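Long-range contacts in Two-component system sensor histidine kinase (Bacteroides thetaiotaomicron, PDB 3OTT), which probably senses saccharides through this extracellular beta-propeller and beta-sandwich part and probably relays the signal as a histidine kinase that uses ATP to phosphorylate a protein histidine: residues P97-R106 against L117-Y126; G142-S150 against V161-R169. One frame throughout, in Å; residues are numbered along the deposited sequence.

Contact 1 (P97-R106 against L117-Y126); sequences PETDFPTDVR and LGALNGLYTY
Phe-101 and Tyr-126 meet in a T-shaped pair beside one blade of a beta-propeller, where the loop leading into strand 105-111 lies against the hairpin 114-119/122-127. The Phe-101 edge carrying CE1 and CZ points down on the Tyr-126 face, planes 79° apart, with CE1 over the ring centre. Next to it, Pro-102 lays CG over the Tyr-124 face, a CH-pi contact of 3.8 Å from CG to the ring centroid. Ile-84 of the preceding blade packs on Phe-101 and Leu-117.

The polar contacts sit at the two ends. With CG opposite its own backbone N (chi1 -172°), the Tyr-126 ring extends out to the loop, where its OH accepts from Thr-99 OG1 at 2.9 Å. At the strand end, Val-105 and Ala-119 form a non-hydrogen-bonded antiparallel pair, flanked by Arg-106 N to Gly-118 O (2.8 Å) and Leu-120 N to Asp-104 O (2.9 Å). A water bridges Thr-103 O and Asn-121 N.

Arg-106 bends at chi2 (-69°) and folds back over Leu-120, whose CG lies over one guanidinium face; Tyr-66 adds a cation-pi contact. Arg-106 NH1 turns to Val-105 O at 3.2 Å, above that carbonyl's plane.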
ATOM      1  N   PRO B  97      20.171  20.546 -18.113  1.00 34.73           N
ATOM      2  CA  PRO B  97      19.622  19.919 -19.332  1.00 35.23           C
ATOM      3  C   PRO B  97      19.973  20.698 -20.599  1.00 36.22           C
ATOM      4  O   PRO B  97      20.237  21.875 -20.529  1.00 36.21           O
ATOM      5  CB  PRO B  97      18.099  20.005 -19.106  1.00 35.80           C
ATOM      6  CG  PRO B  97      17.909  20.015 -17.621  1.00 33.94           C
ATOM      7  CD  PRO B  97      19.106  20.857 -17.131  1.00 34.25           C
ATOM      8  N   GLU B  98      19.987  20.047 -21.759  1.00 37.87           N
ATOM      9  CA  GLU B  98      20.197  20.775 -22.981  1.00 39.06           C
ATOM     10  C   GLU B  98      18.982  21.680 -23.305  1.00 37.89           C
ATOM     11  O   GLU B  98      19.112  22.603 -24.091  1.00 38.73           O
ATOM     12  CB  GLU B  98      20.602  19.850 -24.158  1.00 40.78           C
ATOM     13  CG  GLU B  98      22.164  19.858 -24.453  1.00 46.77           C
ATOM     14  CD  GLU B  98      22.603  19.349 -25.888  1.00 54.61           C
ATOM     15  OE1 GLU B  98      22.081  18.316 -26.411  1.00 57.42           O
ATOM     16  OE2 GLU B  98      23.509  19.991 -26.489  1.00 57.02           O
ATOM     17  N   THR B  99      17.840  21.457 -22.660  1.00 35.82           N
ATOM     18  CA  THR B  99      16.583  22.175 -23.021  1.00 34.25           C
ATOM     19  C   THR B  99      16.556  23.682 -22.759  1.00 33.10           C
ATOM     20  O   THR B  99      16.888  24.163 -21.668  1.00 32.95           O
ATOM     21  CB  THR B  99      15.344  21.579 -22.308  1.00 33.82           C
ATOM     22  OG1 THR B  99      15.404  20.151 -22.346  1.00 31.68           O
ATOM     23  CG2 THR B  99      14.007  22.097 -22.960  1.00 33.04           C
ATOM     24  N   ASP B 100      16.095  24.401 -23.767  1.00 32.20           N
ATOM     25  CA  ASP B 100      15.756  25.800 -23.648  1.00 31.29           C
ATOM     26  C   ASP B 100      14.426  25.939 -22.930  1.00 29.29           C
ATOM     27  O   ASP B 100      13.384  25.645 -23.482  1.00 30.63           O
ATOM     28  CB  ASP B 100      15.692  26.426 -25.035  1.00 33.07           C
ATOM     29  CG  ASP B 100      15.677  27.946 -24.978  1.00 37.65           C
ATOM     30  OD1 ASP B 100      15.423  28.486 -23.860  1.00 38.79           O
ATOM     31  OD2 ASP B 100      15.925  28.593 -26.040  1.00 41.68           O
ATOM     32  N   PHE B 101      14.473  26.346 -21.674  1.00 26.51           N
ATOM     33  CA  PHE B 101      13.284  26.483 -20.858  1.00 24.79           C
ATOM     34  C   PHE B 101      12.704  27.893 -20.982  1.00 24.48           C
ATOM     35  O   PHE B 101      13.436  28.834 -21.239  1.00 25.27           O
ATOM     36  CB  PHE B 101      13.660  26.198 -19.403  1.00 22.75           C
ATOM     37  CG  PHE B 101      13.851  24.696 -19.080  1.00 24.96           C
ATOM     38  CD1 PHE B 101      12.789  23.760 -19.268  1.00 21.61           C
ATOM     39  CD2 PHE B 101      15.068  24.229 -18.558  1.00 23.69           C
ATOM     40  CE1 PHE B 101      12.958  22.432 -18.963  1.00 25.26           C
ATOM     41  CE2 PHE B 101      15.250  22.867 -18.218  1.00 24.62           C
ATOM     42  CZ  PHE B 101      14.206  21.962 -18.427  1.00 25.21           C
ATOM     43  N   PRO B 102      11.394  28.059 -20.774  1.00 24.21           N
ATOM     44  CA  PRO B 102      10.873  29.418 -20.697  1.00 23.94           C
ATOM     45  C   PRO B 102      11.413  30.143 -19.460  1.00 22.86           C
ATOM     46  O   PRO B 102      11.823  29.504 -18.506  1.00 22.76           O
ATOM     47  CB  PRO B 102       9.367  29.206 -20.557  1.00 24.03           C
ATOM     48  CG  PRO B 102       9.234  27.937 -19.882  1.00 25.64           C
ATOM     49  CD  PRO B 102      10.362  27.062 -20.435  1.00 24.10           C
ATOM     50  N   THR B 103      11.416  31.468 -19.517  1.00 22.22           N
ATOM     51  CA  THR B 103      11.842  32.355 -18.463  1.00 20.49           C
ATOM     52  C   THR B 103      10.737  32.580 -17.399  1.00 19.84           C
ATOM     53  O   THR B 103       9.565  32.257 -17.630  1.00 18.23           O
ATOM     54  CB  THR B 103      12.239  33.735 -19.104  1.00 22.71           C
ATOM     55  OG1 THR B 103      11.102  34.316 -19.758  1.00 22.00           O
ATOM     56  CG2 THR B 103      13.415  33.589 -20.135  1.00 19.35           C
ATOM     57  N   ASP B 104      11.104  33.120 -16.230  1.00 18.08           N
ATOM     58  CA  ASP B 104      10.090  33.621 -15.261  1.00 17.49           C
ATOM     59  C   ASP B 104       9.062  32.556 -14.826  1.00 16.18           C
ATOM     60  O   ASP B 104       7.825  32.795 -14.846  1.00 15.44           O
ATOM     61  CB  ASP B 104       9.353  34.851 -15.841  1.00 17.80           C
ATOM     62  CG  ASP B 104      10.321  35.949 -16.298  1.00 23.94           C
ATOM     63  OD1 ASP B 104      11.268  36.300 -15.506  1.00 26.18           O
ATOM     64  OD2 ASP B 104      10.160  36.458 -17.453  1.00 27.75           O
ATOM     65  N   VAL B 105       9.577  31.379 -14.475  1.00 14.43           N
ATOM     66  CA  VAL B 105       8.804  30.318 -13.904  1.00 12.29           C
ATOM     67  C   VAL B 105       8.402  30.682 -12.457  1.00 13.66           C
ATOM     68  O   VAL B 105       9.245  31.210 -11.633  1.00 11.88           O
ATOM     69  CB  VAL B 105       9.627  29.044 -13.938  1.00 12.98           C
ATOM     70  CG1 VAL B 105       8.972  27.928 -13.171  1.00  9.07           C
ATOM     71  CG2 VAL B 105       9.884  28.617 -15.416  1.00 13.20           C
ATOM     72  N   ARG B 106       7.161  30.320 -12.125  1.00 12.37           N
ATOM     73  CA  ARG B 106       6.553  30.741 -10.881  1.00 14.76           C
ATOM     74  C   ARG B 106       5.968  29.541 -10.165  1.00 15.59           C
ATOM     75  O   ARG B 106       5.814  29.568  -8.956  1.00 17.41           O
ATOM     76  CB  ARG B 106       5.442  31.768 -11.120  1.00 15.50           C
ATOM     77  CG  ARG B 106       5.889  33.158 -11.482  1.00 17.55           C
ATOM     78  CD  ARG B 106       6.569  33.867 -10.282  1.00 17.34           C
ATOM     79  NE  ARG B 106       7.053  35.203 -10.668  1.00 14.08           N
ATOM     80  CZ  ARG B 106       8.170  35.401 -11.364  1.00 17.91           C
ATOM     81  NH1 ARG B 106       8.901  34.354 -11.766  1.00 17.02           N
ATOM     82  NH2 ARG B 106       8.582  36.640 -11.646  1.00 16.57           N
ATOM     83  N   LEU B 117       4.775  23.446 -15.872  1.00 15.97           N
ATOM     84  CA  LEU B 117       5.500  24.676 -15.580  1.00 14.50           C
ATOM     85  C   LEU B 117       4.551  25.800 -15.853  1.00 13.24           C
ATOM     86  O   LEU B 117       3.995  25.906 -16.964  1.00 14.10           O
ATOM     87  CB  LEU B 117       6.720  24.862 -16.545  1.00 14.46           C
ATOM     88  CG  LEU B 117       7.710  23.689 -16.662  1.00 16.33           C
ATOM     89  CD1 LEU B 117       8.830  23.870 -17.739  1.00 18.18           C
ATOM     90  CD2 LEU B 117       8.325  23.393 -15.236  1.00 18.82           C
ATOM     91  N   GLY B 118       4.370  26.653 -14.851  1.00 12.77           N
ATOM     92  CA  GLY B 118       3.659  27.904 -15.029  1.00 12.81           C
ATOM     93  C   GLY B 118       4.606  29.107 -14.946  1.00 14.68           C
ATOM     94  O   GLY B 118       5.392  29.232 -13.990  1.00 14.29           O
ATOM     95  N   ALA B 119       4.475  30.019 -15.897  1.00 14.39           N
ATOM     96  CA  ALA B 119       5.375  31.153 -16.016  1.00 15.74           C
ATOM     97  C   ALA B 119       4.618  32.471 -16.205  1.00 16.21           C
ATOM     98  O   ALA B 119       3.399  32.487 -16.386  1.00 17.08           O
ATOM     99  CB  ALA B 119       6.373  30.920 -17.194  1.00 14.88           C
ATOM    100  N   LEU B 120       5.343  33.581 -16.151  1.00 17.86           N
ATOM    101  CA  LEU B 120       4.738  34.888 -16.289  1.00 19.24           C
ATOM    102  C   LEU B 120       4.116  35.048 -17.652  1.00 21.04           C
ATOM    103  O   LEU B 120       3.147  35.823 -17.786  1.00 21.31           O
ATOM    104  CB  LEU B 120       5.745  36.015 -16.043  1.00 18.96           C
ATOM    105  CG  LEU B 120       5.998  36.365 -14.566  1.00 19.98           C
ATOM    106  CD1 LEU B 120       6.684  37.739 -14.435  1.00 20.25           C
ATOM    107  CD2 LEU B 120       4.708  36.316 -13.707  1.00 15.64           C
ATOM    108  N   ASN B 121       4.677  34.367 -18.666  1.00 21.67           N
ATOM    109  CA  ASN B 121       4.051  34.395 -19.998  1.00 23.43           C
ATOM    110  C   ASN B 121       3.770  33.068 -20.711  1.00 21.74           C
ATOM    111  O   ASN B 121       3.909  32.984 -21.909  1.00 23.18           O
ATOM    112  CB  ASN B 121       4.722  35.440 -20.940  1.00 25.91           C
ATOM    113  CG  ASN B 121       3.729  35.953 -22.091  1.00 30.03           C
ATOM    114  OD1 ASN B 121       4.001  35.812 -23.300  1.00 33.13           O
ATOM    115  ND2 ASN B 121       2.602  36.529 -21.684  1.00 33.99           N
ATOM    116  N   GLY B 122       3.341  32.041 -19.984  1.00 20.34           N
ATOM    117  CA  GLY B 122       2.832  30.819 -20.594  1.00 17.71           C
ATOM    118  C   GLY B 122       2.809  29.631 -19.628  1.00 17.58           C
ATOM    119  O   GLY B 122       3.392  29.667 -18.526  1.00 15.89           O
ATOM    120  N   LEU B 123       2.119  28.580 -20.063  1.00 16.49           N
ATOM    121  CA  LEU B 123       1.971  27.353 -19.354  1.00 15.87           C
ATOM    122  C   LEU B 123       2.564  26.275 -20.222  1.00 16.03           C
ATOM    123  O   LEU B 123       2.343  26.271 -21.459  1.00 14.62           O
ATOM    124  CB  LEU B 123       0.478  27.036 -19.091  1.00 15.88           C
ATOM    125  CG  LEU B 123       0.114  25.706 -18.417  1.00 15.77           C
ATOM    126  CD1 LEU B 123       0.596  25.669 -16.935  1.00 10.88           C
ATOM    127  CD2 LEU B 123      -1.418  25.404 -18.510  1.00 17.00           C
ATOM    128  N   TYR B 124       3.305  25.347 -19.579  1.00 14.22           N
ATOM    129  CA  TYR B 124       4.072  24.378 -20.354  1.00 14.85           C
ATOM    130  C   TYR B 124       4.012  23.012 -19.717  1.00 13.78           C
ATOM    131  O   TYR B 124       3.754  22.857 -18.519  1.00 14.04           O
ATOM    132  CB  TYR B 124       5.568  24.815 -20.495  1.00 15.60           C
ATOM    133  CG  TYR B 124       5.710  26.220 -21.031  1.00 18.07           C
ATOM    134  CD1 TYR B 124       5.584  27.324 -20.188  1.00 16.85           C
ATOM    135  CD2 TYR B 124       5.936  26.440 -22.400  1.00 17.81           C
ATOM    136  CE1 TYR B 124       5.704  28.627 -20.691  1.00 19.52           C
ATOM    137  CE2 TYR B 124       6.082  27.704 -22.897  1.00 20.24           C
ATOM    138  CZ  TYR B 124       5.936  28.794 -22.042  1.00 20.04           C
ATOM    139  OH  TYR B 124       6.076  30.045 -22.542  1.00 23.67           O
ATOM    140  N   THR B 125       4.297  22.030 -20.534  1.00 13.70           N
ATOM    141  CA  THR B 125       4.532  20.702 -20.071  1.00 14.10           C
ATOM    142  C   THR B 125       5.964  20.302 -20.425  1.00 14.62           C
ATOM    143  O   THR B 125       6.528  20.735 -21.456  1.00 13.16           O
ATOM    144  CB  THR B 125       3.412  19.838 -20.668  1.00 16.24           C
ATOM    145  OG1 THR B 125       2.465  19.520 -19.630  1.00 22.30           O
ATOM    146  CG2 THR B 125       3.844  18.681 -21.325  1.00 13.35           C
ATOM    147  N   TYR B 126       6.573  19.509 -19.542  1.00 14.54           N
ATOM    148  CA  TYR B 126       7.906  18.983 -19.782  1.00 15.53           C
ATOM    149  C   TYR B 126       7.968  17.508 -19.446  1.00 15.89           C
ATOM    150  O   TYR B 126       7.829  17.128 -18.294  1.00 16.11           O
ATOM    151  CB  TYR B 126       8.942  19.742 -18.961  1.00 15.41           C
ATOM    152  CG  TYR B 126      10.383  19.380 -19.289  1.00 21.45           C
ATOM    153  CD1 TYR B 126      10.851  19.396 -20.620  1.00 23.45           C
ATOM    154  CD2 TYR B 126      11.283  19.007 -18.278  1.00 21.57           C
ATOM    155  CE1 TYR B 126      12.192  19.100 -20.942  1.00 23.95           C
ATOM    156  CE2 TYR B 126      12.621  18.696 -18.586  1.00 22.77           C
ATOM    157  CZ  TYR B 126      13.071  18.742 -19.908  1.00 25.29           C
ATOM    158  OH  TYR B 126      14.392  18.422 -20.206  1.00 24.19           O
TER
HETATM  159  O   HOH W   1       7.402  33.199 -19.434  1.00  5.39           O

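Contact 2 (G142-S150 against V161-R169)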
ATOM      1  N   GLY B 142      -7.766  27.763 -24.781  1.00 30.11           N
ATOM      2  CA  GLY B 142      -8.835  28.396 -23.978  1.00 29.32           C
ATOM      3  C   GLY B 142      -8.369  28.737 -22.566  1.00 28.15           C
ATOM      4  O   GLY B 142      -9.174  28.797 -21.633  1.00 29.17           O
ATOM      5  N   LEU B 143      -7.069  28.942 -22.373  1.00 26.74           N
ATOM      6  CA  LEU B 143      -6.609  29.449 -21.075  1.00 24.74           C
ATOM      7  C   LEU B 143      -7.220  30.825 -20.812  1.00 25.10           C
ATOM      8  O   LEU B 143      -7.387  31.602 -21.744  1.00 25.07           O
ATOM      9  CB  LEU B 143      -5.096  29.526 -21.039  1.00 24.33           C
ATOM     10  CG  LEU B 143      -4.338  28.275 -20.640  1.00 21.93           C
ATOM     11  CD1 LEU B 143      -2.869  28.626 -20.653  1.00 20.64           C
ATOM     12  CD2 LEU B 143      -4.774  27.792 -19.244  1.00 18.29           C
ATOM     13  N   PRO B 144      -7.593  31.131 -19.551  1.00 24.44           N
ATOM     14  CA  PRO B 144      -8.174  32.485 -19.380  1.00 24.04           C
ATOM     15  C   PRO B 144      -7.088  33.585 -19.505  1.00 23.58           C
ATOM     16  O   PRO B 144      -7.379  34.701 -19.929  1.00 22.95           O
ATOM     17  CB  PRO B 144      -8.855  32.438 -17.992  1.00 22.90           C
ATOM     18  CG  PRO B 144      -8.275  31.235 -17.304  1.00 23.32           C
ATOM     19  CD  PRO B 144      -7.769  30.285 -18.360  1.00 24.02           C
ATOM     20  N   ASN B 145      -5.833  33.234 -19.215  1.00 23.00           N
ATOM     21  CA  ASN B 145      -4.710  34.182 -19.279  1.00 23.05           C
ATOM     22  C   ASN B 145      -3.419  33.327 -19.376  1.00 22.07           C
ATOM     23  O   ASN B 145      -3.455  32.167 -19.035  1.00 21.51           O
ATOM     24  CB  ASN B 145      -4.779  35.133 -18.061  1.00 22.72           C
ATOM     25  CG  ASN B 145      -3.845  36.328 -18.165  1.00 27.11           C
ATOM     26  OD1 ASN B 145      -2.639  36.192 -17.946  1.00 31.52           O
ATOM     27  ND2 ASN B 145      -4.387  37.511 -18.467  1.00 25.81           N
ATOM     28  N   ASN B 146      -2.341  33.859 -19.951  1.00 21.62           N
ATOM     29  CA  ASN B 146      -1.036  33.175 -20.061  1.00 21.23           C
ATOM     30  C   ASN B 146      -0.126  33.408 -18.854  1.00 19.43           C
ATOM     31  O   ASN B 146       0.908  32.769 -18.753  1.00 18.41           O
ATOM     32  CB  ASN B 146      -0.286  33.666 -21.315  1.00 21.83           C
ATOM     33  CG  ASN B 146      -1.026  33.286 -22.618  1.00 27.38           C
ATOM     34  OD1 ASN B 146      -1.460  32.114 -22.799  1.00 28.06           O
ATOM     35  ND2 ASN B 146      -1.213  34.279 -23.513  1.00 28.81           N
ATOM     36  N   THR B 147      -0.495  34.335 -17.963  1.00 17.58           N
ATOM     37  CA  THR B 147       0.213  34.497 -16.689  1.00 15.91           C
ATOM     38  C   THR B 147      -0.265  33.511 -15.621  1.00 15.66           C
ATOM     39  O   THR B 147      -1.359  33.671 -15.087  1.00 15.66           O
ATOM     40  CB  THR B 147       0.149  35.932 -16.189  1.00 15.56           C
ATOM     41  OG1 THR B 147       0.764  36.764 -17.168  1.00 16.21           O
ATOM     42  CG2 THR B 147       0.966  36.122 -14.887  1.00 17.57           C
ATOM     43  N   ILE B 148       0.582  32.530 -15.292  1.00 14.43           N
ATOM     44  CA  ILE B 148       0.266  31.429 -14.402  1.00 14.14           C
ATOM     45  C   ILE B 148       0.903  31.622 -13.049  1.00 15.86           C
ATOM     46  O   ILE B 148       2.125  31.829 -12.975  1.00 16.62           O
ATOM     47  CB  ILE B 148       0.845  30.112 -14.966  1.00 13.81           C
ATOM     48  CG1 ILE B 148       0.528  29.958 -16.453  1.00 13.43           C
ATOM     49  CG2 ILE B 148       0.325  28.894 -14.181  1.00 13.14           C
ATOM     50  CD1 ILE B 148      -0.986  30.040 -16.812  1.00 15.39           C
ATOM     51  N   TYR B 149       0.110  31.542 -11.978  1.00 16.50           N
ATOM     52  CA  TYR B 149       0.665  31.655 -10.621  1.00 16.92           C
ATOM     53  C   TYR B 149       0.666  30.368  -9.808  1.00 16.52           C
ATOM     54  O   TYR B 149       1.371  30.270  -8.839  1.00 15.87           O
ATOM     55  CB  TYR B 149      -0.044  32.753  -9.790  1.00 16.34           C
ATOM     56  CG  TYR B 149       0.123  34.122 -10.343  1.00 16.61           C
ATOM     57  CD1 TYR B 149       1.407  34.629 -10.652  1.00 17.60           C
ATOM     58  CD2 TYR B 149      -0.966  34.929 -10.527  1.00 17.43           C
ATOM     59  CE1 TYR B 149       1.571  35.904 -11.127  1.00 18.12           C
ATOM     60  CE2 TYR B 149      -0.831  36.187 -11.042  1.00 21.53           C
ATOM     61  CZ  TYR B 149       0.450  36.691 -11.327  1.00 20.57           C
ATOM     62  OH  TYR B 149       0.564  37.958 -11.847  1.00 18.34           O
ATOM     63  N   SER B 150      -0.205  29.430 -10.137  1.00 17.73           N
ATOM     64  CA  SER B 150      -0.365  28.249  -9.296  1.00 18.26           C
ATOM     65  C   SER B 150      -0.892  27.115 -10.124  1.00 17.06           C
ATOM     66  O   SER B 150      -1.766  27.301 -10.961  1.00 16.89           O
ATOM     67  CB  SER B 150      -1.360  28.523  -8.164  1.00 20.06           C
ATOM     68  OG  SER B 150      -1.307  27.386  -7.262  1.00 25.70           O
ATOM     69  N   VAL B 161      -5.312  25.050 -12.747  1.00 12.41           N
ATOM     70  CA  VAL B 161      -4.360  26.113 -13.117  1.00 12.16           C
ATOM     71  C   VAL B 161      -4.931  27.479 -12.690  1.00 12.49           C
ATOM     72  O   VAL B 161      -5.959  27.925 -13.220  1.00 12.05           O
ATOM     73  CB  VAL B 161      -4.106  26.108 -14.653  1.00 11.08           C
ATOM     74  CG1 VAL B 161      -3.159  27.283 -15.100  1.00 11.65           C
ATOM     75  CG2 VAL B 161      -3.613  24.777 -15.068  1.00 12.49           C
ATOM     76  N   GLY B 162      -4.243  28.148 -11.757  1.00 12.71           N
ATOM     77  CA  GLY B 162      -4.613  29.476 -11.288  1.00 11.93           C
ATOM     78  C   GLY B 162      -3.798  30.527 -12.025  1.00 14.17           C
ATOM     79  O   GLY B 162      -2.566  30.460 -12.083  1.00 16.68           O
ATOM     80  N   THR B 163      -4.473  31.535 -12.556  1.00 16.70           N
ATOM     81  CA  THR B 163      -3.858  32.515 -13.420  1.00 17.43           C
ATOM     82  C   THR B 163      -4.118  33.944 -12.942  1.00 19.31           C
ATOM     83  O   THR B 163      -4.786  34.169 -11.940  1.00 20.01           O
ATOM     84  CB  THR B 163      -4.360  32.413 -14.902  1.00 17.89           C
ATOM     85  OG1 THR B 163      -5.652  33.013 -15.061  1.00 15.85           O
ATOM     86  CG2 THR B 163      -4.298  30.962 -15.497  1.00 13.62           C
ATOM     87  N   TYR B 164      -3.558  34.895 -13.680  1.00 19.89           N
ATOM     88  CA  TYR B 164      -3.811  36.305 -13.498  1.00 21.45           C
ATOM     89  C   TYR B 164      -5.329  36.586 -13.587  1.00 22.11           C
ATOM     90  O   TYR B 164      -5.838  37.460 -12.897  1.00 21.63           O
ATOM     91  CB  TYR B 164      -3.046  37.081 -14.580  1.00 21.98           C
ATOM     92  CG  TYR B 164      -3.190  38.548 -14.495  1.00 25.73           C
ATOM     93  CD1 TYR B 164      -3.868  39.255 -15.480  1.00 30.20           C
ATOM     94  CD2 TYR B 164      -2.678  39.248 -13.421  1.00 30.79           C
ATOM     95  CE1 TYR B 164      -4.040  40.605 -15.397  1.00 30.05           C
ATOM     96  CE2 TYR B 164      -2.854  40.617 -13.332  1.00 32.03           C
ATOM     97  CZ  TYR B 164      -3.537  41.287 -14.328  1.00 33.42           C
ATOM     98  OH  TYR B 164      -3.684  42.677 -14.241  1.00 38.42           O
ATOM     99  N   ASN B 165      -6.042  35.862 -14.443  1.00 22.33           N
ATOM    100  CA  ASN B 165      -7.472  36.085 -14.532  1.00 24.50           C
ATOM    101  C   ASN B 165      -8.281  34.800 -14.330  1.00 23.47           C
ATOM    102  O   ASN B 165      -9.065  34.375 -15.197  1.00 25.06           O
ATOM    103  CB  ASN B 165      -7.868  36.843 -15.838  1.00 25.67           C
ATOM    104  CG  ASN B 165      -9.352  37.312 -15.822  1.00 30.39           C
ATOM    105  OD1 ASN B 165      -9.891  37.739 -14.773  1.00 29.19           O
ATOM    106  ND2 ASN B 165     -10.007  37.214 -16.975  1.00 31.63           N
ATOM    107  N   GLY B 166      -8.113  34.177 -13.182  1.00 21.93           N
ATOM    108  CA  GLY B 166      -9.068  33.122 -12.804  1.00 20.99           C
ATOM    109  C   GLY B 166      -8.566  31.690 -12.856  1.00 19.96           C
ATOM    110  O   GLY B 166      -7.382  31.415 -13.152  1.00 20.08           O
ATOM    111  N   LEU B 167      -9.489  30.777 -12.576  1.00 18.99           N
ATOM    112  CA  LEU B 167      -9.191  29.378 -12.422  1.00 17.58           C
ATOM    113  C   LEU B 167      -9.777  28.569 -13.555  1.00 18.18           C
ATOM    114  O   LEU B 167     -10.908  28.797 -14.001  1.00 19.24           O
ATOM    115  CB  LEU B 167      -9.795  28.904 -11.124  1.00 17.19           C
ATOM    116  CG  LEU B 167      -9.540  27.463 -10.687  1.00 18.06           C
ATOM    117  CD1 LEU B 167      -8.095  27.215 -10.288  1.00 13.54           C
ATOM    118  CD2 LEU B 167     -10.501  27.168  -9.547  1.00 18.11           C
ATOM    119  N   CYS B 168      -9.023  27.581 -13.989  1.00 17.37           N
ATOM    120  CA  CYS B 168      -9.490  26.693 -14.967  1.00 18.08           C
ATOM    121  C   CYS B 168      -8.915  25.317 -14.694  1.00 19.01           C
ATOM    122  O   CYS B 168      -8.071  25.138 -13.815  1.00 18.00           O
ATOM    123  CB  CYS B 168      -9.097  27.215 -16.319  1.00 18.56           C
ATOM    124  SG  CYS B 168      -7.372  27.142 -16.682  1.00 20.92           S
ATOM    125  N   ARG B 169      -9.382  24.352 -15.467  1.00 19.87           N
ATOM    126  CA  ARG B 169      -9.074  22.967 -15.258  1.00 20.83           C
ATOM    127  C   ARG B 169      -8.767  22.282 -16.573  1.00 21.20           C
ATOM    128  O   ARG B 169      -9.556  22.353 -17.509  1.00 23.26           O
ATOM    129  CB  ARG B 169     -10.252  22.262 -14.593  1.00 20.40           C
ATOM    130  CG  ARG B 169      -9.997  20.778 -14.448  1.00 24.73           C
ATOM    131  CD  ARG B 169     -11.070  20.068 -13.644  1.00 30.49           C
ATOM    132  NE  ARG B 169     -12.424  20.283 -14.142  1.00 34.11           N
ATOM    133  CZ  ARG B 169     -13.514  20.135 -13.393  1.00 34.92           C
ATOM    134  NH1 ARG B 169     -13.415  19.775 -12.111  1.00 33.94           N
ATOM    135  NH2 ARG B 169     -14.695  20.372 -13.922  1.00 36.98           N
TER
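Ile-148 and Thr-163 form a non-hydrogen-bonded antiparallel pair at the start of the first hairpin of the next propeller blade, and a classic beta bulge follows at once: Tyr-149 and Ser-150 both face Gly-162. Gly-162 O takes both their amides, Tyr-149 N at 2.9 Å and Ser-150 N at a longer 3.2 Å, while Gly-162 N returns a bond to Ser-150 O. On the loop side of the pair, Tyr-164 N donates to Thr-147 O, 2.9 Å away.

Two side chains shape the turns. Asn-145 OD1 accepts from Thr-147 N in the plane of its carbonyl, on a lone pair, closing an Asx turn. Thr-163 OG1 accepts from Asn-165 N in an ST turn and donates to Gly-166 O, which Thr-163 N reaches from the opposite face of the carbonyl plane. With chi1 at 78°, OG1 lies between the backbone N and the carbonyl carbon, where it serves both bonds. A valine here would probably lose the ST turn and the second grip on Gly-166 O, setting the 163-166 turn freer to move.

Apolar contacts gather where this blade meets the preceding one. Ile-148 CD1 reaches Thr-163 CG2 (3.7 Å) and Val-161 CG1; Cys-168 SG is met by Pro-144 CD at 3.6 Å and by Leu-143 CD2. Leu-123 of that blade and Phe-177 border this cluster.

Tyr-149 and Tyr-164 run side by side, pointing the same way, and Phe-192 makes an edge-to-face pair with the Tyr-164 ring. The Asn-145 amide stands at the edge of the Tyr-164 ring, planes 55° apart, with ND2 3.5 Å from Tyr-164 CD1.

How the contacts relate
Contacts 1 and 2 repeat one arrangement in successive propeller blades: the loop entering the first strand lies against the hairpin of the second and third. Both are partly buried and far from the chain's centre. They touch directly, through backbone bonding between Ala-119 and Ile-148 and a probable hydrogen bond from Thr-147 OG1 to Leu-120 O, so the turn of one blade is tied to the entry of the next. In contact 1 the loop is held by aromatic rings, a proline and one hydroxyl pair, whereas contact 2 relies on an Asx turn in 142-150, an ST turn in 161-169, a bulge and an apolar cluster. Glu-98 also packs on Phe-473 of the second subunit; contact 2 touches no other chain.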